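Local coordinates for protein nicotinate phosphoribosyltransferase (Porphyromonas gingivalis, PDB 2IM5) that probably joins nicotinate to the ribose phosphate of phosphoribosyl diphosphate, at the cost of ATP, to make nicotinate ribonucleotide for NAD synthesis, at residues 110-113 and 114-117. Sequence-based numbering, arbitrary orientation.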
# COMPACT_ATOMS: atom_id res chain seq x y z
N GLN A 110 -0.55 -4.17 17.94
CA GLN A 110 -0.34 -2.94 18.69
C GLN A 110 1.06 -2.91 19.29
O GLN A 110 1.56 -3.92 19.76
CB GLN A 110 -1.39 -2.81 19.79
CG GLN A 110 -1.33 -1.48 20.50
CD GLN A 110 -2.39 -1.35 21.59
OE1 GLN A 110 -3.59 -1.46 21.33
NE2 GLN A 110 -1.94 -1.10 22.81
N GLY A 111 1.67 -1.73 19.26
CA GLY A 111 3.01 -1.56 19.78
C GLY A 111 3.66 -0.33 19.15
O GLY A 111 2.97 0.55 18.64
N LEU A 112 4.98 -0.25 19.20
CA LEU A 112 5.68 0.88 18.61
C LEU A 112 5.34 0.91 17.12
O LEU A 112 5.42 -0.11 16.43
CB LEU A 112 7.19 0.74 18.82
CG LEU A 112 7.60 0.89 20.30
CD1 LEU A 112 8.89 0.16 20.57
CD2 LEU A 112 7.73 2.38 20.66
N LEU A 113 4.94 2.07 16.63
CA LEU A 113 4.53 2.22 15.24
C LEU A 113 5.56 1.77 14.20
O LEU A 113 5.20 1.09 13.23
CB LEU A 113 4.09 3.66 14.99
CG LEU A 113 3.46 4.05 13.64
CD1 LEU A 113 2.43 3.02 13.21
CD2 LEU A 113 2.79 5.42 13.78
N TYR A 114 6.84 2.13 14.38
CA TYR A 114 7.84 1.73 13.41
C TYR A 114 7.96 0.21 13.34
O TYR A 114 8.37 -0.34 12.32
CB TYR A 114 9.20 2.38 13.71
CG TYR A 114 9.94 1.85 14.92
CD1 TYR A 114 10.76 0.73 14.82
CD2 TYR A 114 9.80 2.47 16.16
CE1 TYR A 114 11.44 0.22 15.94
CE2 TYR A 114 10.47 1.98 17.28
CZ TYR A 114 11.28 0.86 17.17
OH TYR A 114 11.93 0.39 18.28
N ARG A 115 7.58 -0.46 14.42
CA ARG A 115 7.63 -1.92 14.45
C ARG A 115 6.36 -2.56 13.88
O ARG A 115 6.43 -3.32 12.92
CB ARG A 115 7.81 -2.44 15.88
CG ARG A 115 9.17 -2.17 16.51
CD ARG A 115 9.26 -2.93 17.83
NE ARG A 115 9.16 -4.37 17.59
CZ ARG A 115 10.18 -5.14 17.22
NH1 ARG A 115 11.38 -4.63 17.05
NH2 ARG A 115 9.97 -6.43 16.96
N VAL A 116 5.21 -2.24 14.47
CA VAL A 116 3.95 -2.86 14.03
C VAL A 116 3.46 -2.54 12.62
O VAL A 116 2.64 -3.28 12.08
CB VAL A 116 2.81 -2.60 15.04
CG1 VAL A 116 3.23 -3.09 16.43
CG2 VAL A 116 2.44 -1.14 15.08
N THR A 117 3.94 -1.46 12.02
CA THR A 117 3.49 -1.15 10.68
C THR A 117 3.94 -2.28 9.72
O THR A 117 3.30 -2.54 8.71
CB THR A 117 4.05 0.20 10.19
OG1 THR A 117 3.46 0.52 8.92
CG2 THR A 117 5.57 0.14 10.04
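The carbonyl of Leu112, at the N-cap of the short helix 113-116, points forward into the first turn and accepts two backbone N-H groups: Val116 N reaches Leu112 O at 2.9 Å in a nearly straight bond (169°), while Arg115 N meets the same oxygen at 3.0 Å from above the carbonyl plane, with a more bent N-H (132°). One residue on, Thr117 N bonds to Leu113 O at 3.1 Å. Leu112 and Tyr114 run side by side. Tyr114 has its CG between the backbone N and the carbonyl carbon (chi1 72°), which swings the ring back along Leu112: CE2 of Tyr114 lies 3.8 Å from CB of Leu112, and CD1 of Leu112 rests against the phenol OH. The aliphatic CD of Arg115 flanks that same methyl; the guanidinium of Arg115 goes on to a salt bridge with Glu94 (NE) and a hydrogen bond to Arg89 O (NH2). Val116 packs against the bend at Gly111, where the chain leaves strand 105-110 of the antiparallel sheet: CG1 presses on Gly111 N at 3.5 Å, and CG2 sits 3.4 Å from Leu112 O. Gly111, lacking a side chain, leaves room for CG1 of Val116. Leu113 packs on Phe32 of strand 29-36 and Tyr21 of helix 12-24. Backbone bonds to two carbonyls thus set the turn, while Leu112, Tyr114 and Val116 pack by van der Waals contact.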